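Local structure of phosphoglycerol transferase GacH (Streptococcus pyogenes MGAS5005, 6DGM) at residues A[8-11]-A[12-15]; A[69-72]-A[73-76]; A[108-112]-A[113-117]; A[145-148]-A[149-152]; A[295-298]-A[299-303]. The protein probably transfers sn-glycerol-1-phosphate onto the rhamnose polysaccharide of the streptococcal cell wall, this chain being its metal-binding, sulfatase-like portion. All blocks are in the same frame, centred on the assembly; numbering follows the deposited sequence.

How the interactions relate
All five are local contacts, and they follow one another along the chain in numerical order. Interaction 1 starts helix 11-29 at the periphery, about 25 Å from interaction 3 and farther from the rest, measured between centres. Interactions 3 and 4 lie about 12 Å apart and touch through Y113, whose O accepts from N147 ND2, so the short helix 112-115 backs the start of helix 148-154 beside the bound sn-glycerol-1-phosphate. On the opposite side of the chain's centre, interactions 2 and 5 are about 9 Å apart. There the end of helix 66-74 meets strand 290-297 of the central sheet through T75, I295 and K303, away from the ligand.

Interaction 1: A[8-11]-A[12-15]; sequences NYSQ and ETIA
T13 turns back on the residues before it, and two bonds draw it in. Its OG1 donates to N8 O at 2.6 Å, lying in the plane of that carbonyl, while its backbone N donates to S10 OG at 3.0 Å in a nearly straight bond (N-H...O 166°). The T13 hydroxyl is turned beside its own backbone N (chi1 -69°), which lets OG1 reach back to N8 and leaves CG2 across from N8 ND2 at 3.9 Å. S10 is the N-cap of helix 11-29: with OG held between its own N and carbonyl carbon (chi1 72°), it occupies the place of a missing helical acceptor and satisfies a first-turn N-H. The regular pattern then takes over as I14 N donates to S10 O at 3.0 Å and A15 N to Q11 O at 2.9 Å. On the packed side the buried I14 brings CG1 to 4.0 Å from Y9 CE1, the two side chains meeting at a slant. This side lies against helix 349-365, where D364 holds Y9 OH and N356 and N360 pair with the N8 amide; the backbone N of K369, beyond the helix, also bonds Y9 OH. Quite different is the solvent side, on which Q11 and E12 send extended side chains away from the turn. There they make little of the contact beyond CB, and the E12 carboxylate ends well clear of the capping bonds made by S10 and T13.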
loop_
_atom_site.group_PDB
_atom_site.type_symbol
_atom_site.label_atom_id
_atom_site.label_comp_id
_atom_site.label_asym_id
_atom_site.label_seq_id
_atom_site.Cartn_x
_atom_site.Cartn_y
_atom_site.Cartn_z
ATOM N N ASN A 8 7.440 27.557 8.690
ATOM C CA ASN A 8 8.892 27.659 8.755
ATOM C C ASN A 8 9.584 27.167 7.485
ATOM O O ASN A 8 10.805 26.971 7.491
ATOM C CB ASN A 8 9.423 26.893 9.970
ATOM C CG ASN A 8 9.129 25.405 9.901
ATOM O OD1 ASN A 8 8.208 24.964 9.200
ATOM N ND2 ASN A 8 9.912 24.620 10.631
ATOM N N TYR A 9 8.842 26.986 6.395
ATOM C CA TYR A 9 9.454 26.570 5.141
ATOM C C TYR A 9 10.409 27.634 4.622
ATOM O O TYR A 9 10.067 28.816 4.530
ATOM C CB TYR A 9 8.369 26.293 4.104
ATOM C CG TYR A 9 8.912 25.826 2.765
ATOM C CD1 TYR A 9 9.402 24.538 2.607
ATOM C CD2 TYR A 9 8.920 26.673 1.670
ATOM C CE1 TYR A 9 9.893 24.113 1.387
ATOM C CE2 TYR A 9 9.394 26.263 0.450
ATOM C CZ TYR A 9 9.883 24.979 0.306
ATOM O OH TYR A 9 10.336 24.580 -0.932
ATOM N N SER A 10 11.609 27.190 4.250
ATOM C CA SER A 10 12.679 28.062 3.808
ATOM C C SER A 10 13.843 27.173 3.414
ATOM O O SER A 10 13.893 25.987 3.770
ATOM C CB SER A 10 13.134 29.020 4.912
ATOM O OG SER A 10 13.856 28.320 5.904
ATOM N N GLN A 11 14.784 27.768 2.676
ATOM C CA GLN A 11 16.011 27.064 2.319
ATOM C C GLN A 11 16.753 26.593 3.566
ATOM O O GLN A 11 17.259 25.463 3.605
ATOM C CB GLN A 11 16.887 27.992 1.466
ATOM C CG GLN A 11 17.962 27.285 0.662
ATOM C CD GLN A 11 18.724 28.218 -0.273
ATOM O OE1 GLN A 11 18.237 29.282 -0.647
ATOM N NE2 GLN A 11 19.929 27.816 -0.651
ATOM N N GLU A 12 16.820 27.441 4.603
ATOM C CA GLU A 12 17.554 27.078 5.813
ATOM C C GLU A 12 16.872 25.935 6.554
ATOM O O GLU A 12 17.541 25.031 7.073
ATOM C CB GLU A 12 17.723 28.309 6.713
ATOM C CG GLU A 12 18.725 29.321 6.182
ATOM C CD GLU A 12 18.942 30.500 7.129
ATOM O OE1 GLU A 12 18.184 30.617 8.118
ATOM O OE2 GLU A 12 19.874 31.308 6.885
ATOM N N THR A 13 15.544 25.943 6.615
ATOM C CA THR A 13 14.851 24.833 7.260
ATOM C C THR A 13 15.084 23.520 6.520
ATOM O O THR A 13 15.322 22.482 7.147
ATOM C CB THR A 13 13.357 25.152 7.366
ATOM O OG1 THR A 13 13.173 26.203 8.317
ATOM C CG2 THR A 13 12.557 23.920 7.787
ATOM N N ILE A 14 15.003 23.539 5.193
ATOM C CA ILE A 14 15.261 22.321 4.423
ATOM C C ILE A 14 16.694 21.846 4.649
ATOM O O ILE A 14 16.944 20.645 4.798
ATOM C CB ILE A 14 14.949 22.549 2.930
ATOM C CG1 ILE A 14 13.443 22.681 2.682
ATOM C CG2 ILE A 14 15.552 21.440 2.083
ATOM C CD1 ILE A 14 12.641 21.447 2.973
ATOM N N ALA A 15 17.653 22.776 4.708
ATOM C CA ALA A 15 19.035 22.383 4.982
ATOM C C ALA A 15 19.154 21.706 6.346
ATOM O O ALA A 15 19.855 20.695 6.487
ATOM C CB ALA A 15 19.963 23.600 4.880
#

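Interaction 2: A[69-72]-A[73-76]; sequences KAIK and NSTT
I71 O is gripped twice by one residue, S74. The hydroxyl S74 OG donates at 2.7 Å, in the plane of the carbonyl and on one of its lone pairs; the amide S74 N donates at 2.9 Å from above that plane, 59° out of it. Both donors can come from a single residue because OG stands between its own N and carbonyl carbon (chi1 74°), which brings it round to the same acceptor as the amide. The three-residue spacing of the I71-S74 bond is consistent with a turn tightening as helix 66-74 comes to its end. Just before this, the ordinary i to i+4 pattern still holds, N73 N donating to K69 O at 3.0 Å. A water donates to that same K69 oxygen at 2.9 Å and, weakly, to N73 OD1, so the asparagine side chain is tied back to the helix through solvent. T75 leaves the helix in an extended conformation, yet its CG2 methyl still lies 3.4 Å from I71 O and 4.3 Å from I71 CG2. Its hydroxyl reaches I295 O on strand 290-297, the strand against which I71 packs, and K72 sends its ammonium to D292. K72 O and T75 O meet at 2.9 Å, two acceptors that cannot bond each other. K303 NZ donates to both, and its positive charge probably offsets the negative potential where these carbonyls gather at the C-terminal end of the helix.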
loop_
_atom_site.group_PDB
_atom_site.type_symbol
_atom_site.label_atom_id
_atom_site.label_comp_id
_atom_site.label_asym_id
_atom_site.label_seq_id
_atom_site.Cartn_x
_atom_site.Cartn_y
_atom_site.Cartn_z
ATOM N N LYS A 69 -5.066 -14.624 7.974
ATOM C CA LYS A 69 -4.853 -14.401 9.398
ATOM C C LYS A 69 -3.625 -15.152 9.887
ATOM O O LYS A 69 -2.862 -14.635 10.713
ATOM C CB LYS A 69 -6.082 -14.785 10.204
ATOM C CG LYS A 69 -7.229 -13.790 10.021
ATOM C CD LYS A 69 -8.169 -13.803 11.212
ATOM C CE LYS A 69 -9.132 -14.967 11.166
ATOM N NZ LYS A 69 -10.529 -14.494 10.895
ATOM N N ALA A 70 -3.406 -16.361 9.369
ATOM C CA ALA A 70 -2.228 -17.124 9.749
ATOM C C ALA A 70 -0.958 -16.451 9.244
ATOM O O ALA A 70 0.073 -16.462 9.927
ATOM C CB ALA A 70 -2.336 -18.532 9.188
ATOM N N ILE A 71 -1.004 -15.894 8.038
ATOM C CA ILE A 71 0.139 -15.143 7.529
ATOM C C ILE A 71 0.428 -13.953 8.436
ATOM O O ILE A 71 1.576 -13.715 8.834
ATOM C CB ILE A 71 -0.106 -14.720 6.069
ATOM C CG1 ILE A 71 -0.128 -15.951 5.166
ATOM C CG2 ILE A 71 0.966 -13.718 5.637
ATOM C CD1 ILE A 71 -0.885 -15.735 3.868
ATOM N N LYS A 72 -0.616 -13.198 8.802
ATOM C CA LYS A 72 -0.425 -12.032 9.661
ATOM C C LYS A 72 0.221 -12.425 10.990
ATOM O O LYS A 72 1.055 -11.689 11.531
ATOM C CB LYS A 72 -1.765 -11.333 9.900
ATOM C CG LYS A 72 -2.361 -10.666 8.657
ATOM C CD LYS A 72 -3.672 -9.931 8.959
ATOM C CE LYS A 72 -3.430 -8.657 9.756
ATOM N NZ LYS A 72 -4.689 -8.072 10.286
ATOM N N ASN A 73 -0.147 -13.587 11.528
ATOM C CA ASN A 73 0.425 -14.020 12.791
ATOM C C ASN A 73 1.907 -14.365 12.669
ATOM O O ASN A 73 2.602 -14.385 13.689
ATOM C CB ASN A 73 -0.343 -15.233 13.322
ATOM C CG ASN A 73 -1.693 -14.866 13.898
ATOM O OD1 ASN A 73 -1.895 -13.753 14.394
ATOM N ND2 ASN A 73 -2.633 -15.808 13.840
ATOM N N SER A 74 2.400 -14.615 11.447
ATOM C CA SER A 74 3.738 -15.145 11.217
ATOM C C SER A 74 4.757 -14.084 10.835
ATOM O O SER A 74 5.948 -14.394 10.734
ATOM C CB SER A 74 3.715 -16.177 10.075
ATOM O OG SER A 74 3.566 -15.555 8.788
ATOM N N THR A 75 4.328 -12.857 10.602
ATOM C CA THR A 75 5.221 -11.857 10.042
ATOM C C THR A 75 4.706 -10.486 10.447
ATOM O O THR A 75 3.629 -10.355 11.030
ATOM C CB THR A 75 5.298 -11.996 8.516
ATOM O OG1 THR A 75 6.393 -11.214 8.034
ATOM C CG2 THR A 75 3.997 -11.558 7.846
ATOM N N THR A 76 5.489 -9.469 10.125
ATOM C CA THR A 76 5.067 -8.095 10.375
ATOM C C THR A 76 3.720 -7.848 9.724
ATOM O O THR A 76 3.547 -8.071 8.525
ATOM C CB THR A 76 6.119 -7.144 9.802
ATOM O OG1 THR A 76 7.378 -7.435 10.415
ATOM C CG2 THR A 76 5.740 -5.682 10.035
HETATM O O HOH W 1 -4.046 -12.795 12.544
#

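Interaction 3: A[108-112]-A[113-117]; sequences SVSVL and YSEVF
At the N-terminal end of the short helix 112-115, E115 folds back over the loop residues S110 and V111 that lead into it. V111 holds the N-cap position but, as a valine, has no side-chain acceptor; a carboxylate from within the helix serves the amides of this approach. E115 OE2 accepts from S110 N at 2.9 Å and from V111 N at 3.1 Å, both amides arriving on the same face and from above the carboxylate plane. The glutamate chain gets there by leaving CB beside its own backbone N (chi1 -61°) and then running extended. This double grip, close to the start of a helix, would be expected to favour the ionised glutamate. The other oxygen, OE1, rests 3.3 Å from V109 CA, and a water bonded to S108 O also donates weakly to OE1. In the turn itself V111 O accepts from E115 N nearly along its bond axis and from S114 N above its plane. L112 O likewise receives two amides, V116 N and F117 N, which approach from opposite faces of the carbonyl. The helix start lies near the ligand pocket, the side chain of the N-cap residue V111 being about 8 Å from the bound sn-glycerol-1-phosphate, while Y113 extends its hydroxyl to E93 and packs on helices 89-98 and 148-154. Among the apolar side chains, L112 and V116 lie alongside and point the same way, L112 CD2 meeting V116 CG2 at 3.7 Å.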
loop_
_atom_site.group_PDB
_atom_site.type_symbol
_atom_site.label_atom_id
_atom_site.label_comp_id
_atom_site.label_asym_id
_atom_site.label_seq_id
_atom_site.Cartn_x
_atom_site.Cartn_y
_atom_site.Cartn_z
ATOM N N SER A 108 -8.933 19.929 -0.221
ATOM C CA SER A 108 -9.444 20.131 -1.572
ATOM C C SER A 108 -9.000 19.053 -2.555
ATOM O O SER A 108 -9.623 18.909 -3.611
ATOM C CB SER A 108 -8.997 21.491 -2.103
ATOM O OG SER A 108 -7.579 21.613 -2.123
ATOM N N VAL A 109 -7.938 18.313 -2.260
ATOM C CA VAL A 109 -7.406 17.338 -3.208
ATOM C C VAL A 109 -8.266 16.088 -3.198
ATOM O O VAL A 109 -8.475 15.467 -2.150
ATOM C CB VAL A 109 -5.946 16.994 -2.874
ATOM C CG1 VAL A 109 -5.491 15.820 -3.747
ATOM C CG2 VAL A 109 -5.058 18.190 -3.059
ATOM N N SER A 110 -8.751 15.693 -4.374
ATOM C CA SER A 110 -9.553 14.486 -4.502
ATOM C C SER A 110 -8.734 13.270 -4.926
ATOM O O SER A 110 -8.834 12.205 -4.298
ATOM C CB SER A 110 -10.681 14.723 -5.509
ATOM O OG SER A 110 -11.478 13.558 -5.613
ATOM N N VAL A 111 -7.958 13.381 -5.999
ATOM C CA VAL A 111 -7.172 12.256 -6.502
ATOM C C VAL A 111 -5.726 12.694 -6.674
ATOM O O VAL A 111 -5.430 13.574 -7.490
ATOM C CB VAL A 111 -7.745 11.682 -7.815
ATOM C CG1 VAL A 111 -6.816 10.612 -8.370
ATOM C CG2 VAL A 111 -9.142 11.122 -7.566
ATOM N N LEU A 112 -4.826 12.070 -5.904
ATOM C CA LEU A 112 -3.422 12.459 -5.904
ATOM C C LEU A 112 -2.773 12.274 -7.269
ATOM O O LEU A 112 -1.981 13.116 -7.698
ATOM C CB LEU A 112 -2.680 11.660 -4.828
ATOM C CG LEU A 112 -3.159 12.037 -3.417
ATOM C CD1 LEU A 112 -2.791 10.987 -2.396
ATOM C CD2 LEU A 112 -2.584 13.389 -3.016
ATOM N N TYR A 113 -3.097 11.190 -7.973
ATOM C CA TYR A 113 -2.481 10.939 -9.261
ATOM C C TYR A 113 -2.853 11.994 -10.301
ATOM O O TYR A 113 -2.115 12.166 -11.282
ATOM C CB TYR A 113 -2.916 9.559 -9.790
ATOM C CG TYR A 113 -2.122 8.358 -9.309
ATOM C CD1 TYR A 113 -0.921 8.500 -8.630
ATOM C CD2 TYR A 113 -2.574 7.068 -9.564
ATOM C CE1 TYR A 113 -0.191 7.410 -8.220
ATOM C CE2 TYR A 113 -1.851 5.963 -9.162
ATOM C CZ TYR A 113 -0.650 6.138 -8.485
ATOM O OH TYR A 113 0.115 5.068 -8.065
ATOM N N SER A 114 -3.985 12.674 -10.130
ATOM C CA SER A 114 -4.413 13.705 -11.063
ATOM C C SER A 114 -4.011 15.104 -10.636
ATOM O O SER A 114 -3.736 15.942 -11.496
ATOM C CB SER A 114 -5.937 13.701 -11.202
ATOM O OG SER A 114 -6.402 12.484 -11.759
ATOM N N GLU A 115 -3.970 15.378 -9.328
ATOM C CA GLU A 115 -3.806 16.733 -8.826
ATOM C C GLU A 115 -2.449 17.023 -8.202
ATOM O O GLU A 115 -2.095 18.200 -8.063
ATOM C CB GLU A 115 -4.865 17.025 -7.760
ATOM C CG GLU A 115 -6.277 16.918 -8.300
ATOM C CD GLU A 115 -7.327 17.060 -7.238
ATOM O OE1 GLU A 115 -7.279 18.048 -6.476
ATOM O OE2 GLU A 115 -8.225 16.189 -7.161
ATOM N N VAL A 116 -1.726 16.001 -7.758
ATOM C CA VAL A 116 -0.441 16.198 -7.089
ATOM C C VAL A 116 0.704 15.573 -7.895
ATOM O O VAL A 116 1.697 16.251 -8.187
ATOM C CB VAL A 116 -0.459 15.667 -5.643
ATOM C CG1 VAL A 116 0.961 15.727 -5.025
ATOM C CG2 VAL A 116 -1.416 16.462 -4.788
ATOM N N PHE A 117 0.557 14.308 -8.275
ATOM C CA PHE A 117 1.640 13.668 -9.029
ATOM C C PHE A 117 2.107 14.509 -10.212
ATOM O O PHE A 117 3.324 14.687 -10.368
ATOM C CB PHE A 117 1.274 12.246 -9.475
ATOM C CG PHE A 117 2.416 11.537 -10.161
ATOM C CD1 PHE A 117 2.625 11.690 -11.518
ATOM C CD2 PHE A 117 3.293 10.767 -9.427
ATOM C CE1 PHE A 117 3.688 11.064 -12.144
ATOM C CE2 PHE A 117 4.372 10.133 -10.051
ATOM C CZ PHE A 117 4.560 10.293 -11.407
HETATM O O HOH W 2 -9.924 20.018 -6.168
#

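Interaction 4: A[145-148]-A[149-152]. With 1GP (sn-glycerol-1-phosphate), chain D.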
loop_
_atom_site.group_PDB
_atom_site.type_symbol
_atom_site.label_atom_id
_atom_site.label_comp_id
_atom_site.label_asym_id
_atom_site.label_seq_id
_atom_site.Cartn_x
_atom_site.Cartn_y
_atom_site.Cartn_z
ATOM N N ASN A 145 -7.396 4.329 -16.227
ATOM C CA ASN A 145 -8.165 4.661 -15.040
ATOM C C ASN A 145 -7.244 5.339 -14.025
ATOM O O ASN A 145 -6.109 4.903 -13.795
ATOM C CB ASN A 145 -8.806 3.413 -14.428
ATOM C CG ASN A 145 -9.904 2.804 -15.319
ATOM O OD1 ASN A 145 -10.309 3.391 -16.326
ATOM N ND2 ASN A 145 -10.409 1.650 -14.918
ATOM N N PHE A 146 -7.738 6.416 -13.423
ATOM C CA PHE A 146 -7.008 7.147 -12.385
ATOM C C PHE A 146 -5.627 7.594 -12.833
ATOM O O PHE A 146 -4.719 7.766 -12.018
ATOM C CB PHE A 146 -6.990 6.377 -11.068
ATOM C CG PHE A 146 -8.331 6.291 -10.457
ATOM C CD1 PHE A 146 -8.892 7.407 -9.836
ATOM C CD2 PHE A 146 -9.111 5.146 -10.600
ATOM C CE1 PHE A 146 -10.186 7.352 -9.314
ATOM C CE2 PHE A 146 -10.388 5.091 -10.082
ATOM C CZ PHE A 146 -10.924 6.189 -9.433
ATOM N N ASN A 147 -5.472 7.836 -14.128
ATOM C CA ASN A 147 -4.228 8.359 -14.691
ATOM C C ASN A 147 -3.048 7.413 -14.494
ATOM O O ASN A 147 -1.905 7.839 -14.549
ATOM C CB ASN A 147 -3.893 9.734 -14.087
ATOM C CG ASN A 147 -3.087 10.614 -15.013
ATOM O OD1 ASN A 147 -3.196 10.519 -16.231
ATOM N ND2 ASN A 147 -2.291 11.527 -14.425
ATOM N N ARG A 148 -3.280 6.114 -14.285
ATOM C CA ARG A 148 -2.167 5.237 -13.932
ATOM C C ARG A 148 -1.127 5.115 -15.047
ATOM O O ARG A 148 0.076 5.029 -14.773
ATOM C CB ARG A 148 -2.660 3.859 -13.516
ATOM C CG ARG A 148 -3.363 3.837 -12.171
ATOM C CD ARG A 148 -3.475 2.429 -11.675
ATOM N NE ARG A 148 -4.183 2.336 -10.403
ATOM C CZ ARG A 148 -5.488 2.115 -10.261
ATOM N NH1 ARG A 148 -6.301 1.973 -11.313
ATOM N NH2 ARG A 148 -5.987 2.065 -9.042
ATOM N N LYS A 149 -1.562 5.086 -16.311
ATOM C CA LYS A 149 -0.607 4.883 -17.391
ATOM C C LYS A 149 0.405 6.020 -17.426
ATOM O O LYS A 149 1.606 5.796 -17.609
ATOM C CB LYS A 149 -1.342 4.785 -18.723
ATOM C CG LYS A 149 -0.469 4.412 -19.905
ATOM C CD LYS A 149 -1.252 4.522 -21.199
ATOM C CE LYS A 149 -0.406 4.235 -22.423
ATOM N NZ LYS A 149 -0.100 2.799 -22.535
ATOM N N THR A 150 -0.076 7.250 -17.257
ATOM C CA THR A 150 0.807 8.407 -17.213
ATOM C C THR A 150 1.750 8.330 -16.027
ATOM O O THR A 150 2.947 8.616 -16.153
ATOM C CB THR A 150 -0.058 9.660 -17.116
ATOM O OG1 THR A 150 -0.849 9.754 -18.297
ATOM C CG2 THR A 150 0.809 10.883 -16.970
ATOM N N VAL A 151 1.232 7.925 -14.868
ATOM C CA VAL A 151 2.055 7.845 -13.668
ATOM C C VAL A 151 3.169 6.817 -13.859
ATOM O O VAL A 151 4.349 7.109 -13.649
ATOM C CB VAL A 151 1.190 7.489 -12.451
ATOM C CG1 VAL A 151 2.046 7.181 -11.241
ATOM C CG2 VAL A 151 0.226 8.610 -12.148
ATOM N N TYR A 152 2.804 5.588 -14.243
ATOM C CA TYR A 152 3.817 4.546 -14.360
ATOM C C TYR A 152 4.784 4.817 -15.500
ATOM O O TYR A 152 5.955 4.457 -15.393
ATOM C CB TYR A 152 3.180 3.146 -14.424
ATOM C CG TYR A 152 2.632 2.752 -13.073
ATOM C CD1 TYR A 152 3.492 2.473 -12.013
ATOM C CD2 TYR A 152 1.260 2.697 -12.839
ATOM C CE1 TYR A 152 3.000 2.130 -10.769
ATOM C CE2 TYR A 152 0.763 2.371 -11.591
ATOM C CZ TYR A 152 1.651 2.096 -10.554
ATOM O OH TYR A 152 1.209 1.771 -9.297
HETATM C C3 1GP D . -10.253 0.575 -11.087
HETATM O O3 1GP D . -8.609 0.775 -9.295
HETATM C C2 1GP D . -9.852 1.291 -9.815
HETATM O O2 1GP D . -9.392 0.872 -12.184
HETATM C C1 1GP D . -10.942 1.174 -8.761
HETATM O O1P 1GP D . -10.706 2.096 -7.692
HETATM O O2P 1GP D . -11.987 1.168 -5.554
HETATM O O3P 1GP D . -11.533 3.717 -6.023
HETATM O O4P 1GP D . -13.210 2.410 -7.420
HETATM P P 1GP D . -11.884 2.329 -6.603
HETATM O O HOH W 3 -3.139 7.755 -17.976
#
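Part of the sn-glycerol-1-phosphate pocket, facing the glycerol hydroxyls, is formed where a loop enters helix 148-154, with R148 reaching the ligand while its carbonyl receives Y152 of the next turn. N145 and R148 between them grip the two hydroxyl oxygens, O2 taking a donor from each. N145 ND2 donates to the terminal oxygen O2 at 3.0 Å, and R148 NH2 donates to O3, on the central carbon, at 2.9 Å. R148 NH1 adds weak bonds to both oxygens, O3 lying at the guanidinium edge near its plane. Extended from CG to NE, the arginine spans from helix start to ligand, and E93 pairs with its NE, a second-shell carboxylate that probably fixes how the head is turned. F146 lies beside the glycerol, its CE2 3.8 Å from the ester oxygen O1P. Other ligand bonds come from H139, H209 and the backbone of G88 and T89. F146 and N147 both adopt left-handed backbone angles, and the turn they form is closed by R148 N donating to N145 O at 3.1 Å. N147 stands at the N-cap without making a capping bond; instead a water donates to its OD1 and accepts from T150 N at 3.2 Å. Its side chain runs obliquely across that of T150, and its ND2 is taken up by Y113 O. Beyond it the helix proceeds regularly: V151 N donates to N147 O, and Y152 N meets R148 O at 2.8 Å in an almost perfectly straight bond, N-H...O 178°, with Y152 CD2 3.3 Å from the same oxygen.

Interaction 5: A[295-298]-A[299-303]; sequences IWSN and GTNEK
A side-chain amide clasps the backbone here: N301, in the loop that follows strand 290-297, turns back and bonds both the backbone N and the backbone O of S297 at the strand's end. Its OD1 accepts from S297 N at 2.8 Å, along an in-plane lone pair, and its ND2 donates to S297 O at 3.0 Å. The second bond also uses a lone pair of the acceptor, although S297 O lies 28° out of the asparagine's amide plane. N301 CG sits beside its own backbone N (chi1 -81°), which turns the amide to face the strand. The same amide nitrogen lies over one face of the W296 indole, 3.4 Å from CD1, with the ring and amide planes 48° apart; the tryptophan in turn packs on helix 229-257. S297 O takes a further donor, a water at 2.7 Å that also donates to G299 O at 2.6 Å and so bridges the reversal of the chain. Both polar atoms of the N301 amide are thus engaged, and OD1 has a further donor in H321 of helix 314-321. N298 faces elsewhere: its amide binds K261 and L256 carbonyls and the I263 backbone, while S297 OG pairs with T264. By pairing with the N and O of a single residue, the asparagine stands in for the backbone of a neighbouring strand, and it does so at the end of an antiparallel strand of the central mixed sheet in this alkaline phosphatase-like alpha/beta fold.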
loop_
_atom_site.group_PDB
_atom_site.type_symbol
_atom_site.label_atom_id
_atom_site.label_comp_id
_atom_site.label_asym_id
_atom_site.label_seq_id
_atom_site.Cartn_x
_atom_site.Cartn_y
_atom_site.Cartn_z
ATOM N N ILE A 295 3.500 -7.745 5.687
ATOM C CA ILE A 295 4.760 -7.593 4.977
ATOM C C ILE A 295 5.473 -8.926 5.168
ATOM O O ILE A 295 5.860 -9.264 6.290
ATOM C CB ILE A 295 5.593 -6.421 5.512
ATOM C CG1 ILE A 295 4.811 -5.105 5.367
ATOM C CG2 ILE A 295 6.901 -6.342 4.746
ATOM C CD1 ILE A 295 5.535 -3.856 5.889
ATOM N N TRP A 296 5.569 -9.716 4.090
ATOM C CA TRP A 296 5.998 -11.110 4.158
ATOM C C TRP A 296 7.119 -11.337 3.157
ATOM O O TRP A 296 6.974 -10.989 1.981
ATOM C CB TRP A 296 4.818 -12.023 3.797
ATOM C CG TRP A 296 5.114 -13.504 3.731
ATOM C CD1 TRP A 296 4.946 -14.408 4.729
ATOM C CD2 TRP A 296 5.606 -14.240 2.602
ATOM N NE1 TRP A 296 5.300 -15.659 4.303
ATOM C CE2 TRP A 296 5.713 -15.585 3.000
ATOM C CE3 TRP A 296 5.978 -13.888 1.304
ATOM C CZ2 TRP A 296 6.166 -16.592 2.137
ATOM C CZ3 TRP A 296 6.418 -14.880 0.447
ATOM C CH2 TRP A 296 6.504 -16.220 0.863
ATOM N N SER A 297 8.220 -11.938 3.623
ATOM C CA SER A 297 9.337 -12.363 2.786
ATOM C C SER A 297 9.314 -13.877 2.608
ATOM O O SER A 297 8.776 -14.619 3.437
ATOM C CB SER A 297 10.681 -11.958 3.406
ATOM O OG SER A 297 10.739 -10.580 3.706
ATOM N N ASN A 298 9.929 -14.335 1.524
ATOM C CA ASN A 298 9.899 -15.751 1.176
ATOM C C ASN A 298 10.971 -16.571 1.870
ATOM O O ASN A 298 11.093 -17.765 1.583
ATOM C CB ASN A 298 9.957 -15.938 -0.341
ATOM C CG ASN A 298 11.290 -15.567 -0.931
ATOM O OD1 ASN A 298 12.102 -14.857 -0.314
ATOM N ND2 ASN A 298 11.529 -16.041 -2.143
ATOM N N GLY A 299 11.729 -15.970 2.781
ATOM C CA GLY A 299 12.652 -16.717 3.616
ATOM C C GLY A 299 12.206 -16.653 5.061
ATOM O O GLY A 299 11.042 -16.932 5.363
ATOM N N THR A 300 13.102 -16.255 5.953
ATOM C CA THR A 300 12.775 -16.101 7.362
ATOM C C THR A 300 12.187 -14.719 7.594
ATOM O O THR A 300 12.649 -13.731 7.017
ATOM C CB THR A 300 14.035 -16.289 8.209
ATOM O OG1 THR A 300 14.601 -17.582 7.941
ATOM C CG2 THR A 300 13.704 -16.184 9.688
ATOM N N ASN A 301 11.138 -14.657 8.409
ATOM C CA ASN A 301 10.438 -13.407 8.666
ATOM C C ASN A 301 10.582 -13.032 10.128
ATOM O O ASN A 301 10.367 -13.871 11.008
ATOM C CB ASN A 301 8.948 -13.520 8.339
ATOM C CG ASN A 301 8.678 -13.358 6.877
ATOM O OD1 ASN A 301 9.093 -12.364 6.263
ATOM N ND2 ASN A 301 8.010 -14.339 6.288
ATOM N N GLU A 302 10.983 -11.791 10.371
ATOM C CA GLU A 302 10.765 -11.176 11.663
ATOM C C GLU A 302 9.304 -10.746 11.759
ATOM O O GLU A 302 8.549 -10.777 10.779
ATOM C CB GLU A 302 11.659 -9.948 11.823
ATOM C CG GLU A 302 13.147 -10.261 11.830
ATOM C CD GLU A 302 13.611 -10.875 13.135
ATOM O OE1 GLU A 302 13.230 -10.356 14.207
ATOM O OE2 GLU A 302 14.355 -11.880 13.089
ATOM N N LYS A 303 8.892 -10.356 12.958
ATOM C CA LYS A 303 7.558 -9.800 13.174
ATOM C C LYS A 303 7.779 -8.512 13.964
ATOM O O LYS A 303 7.897 -8.536 15.195
ATOM C CB LYS A 303 6.638 -10.779 13.890
ATOM C CG LYS A 303 5.203 -10.299 13.967
ATOM C CD LYS A 303 4.227 -11.427 14.252
ATOM C CE LYS A 303 2.837 -10.859 14.525
ATOM N NZ LYS A 303 2.312 -10.026 13.418
HETATM O O HOH W 4 8.668 -17.204 4.226
#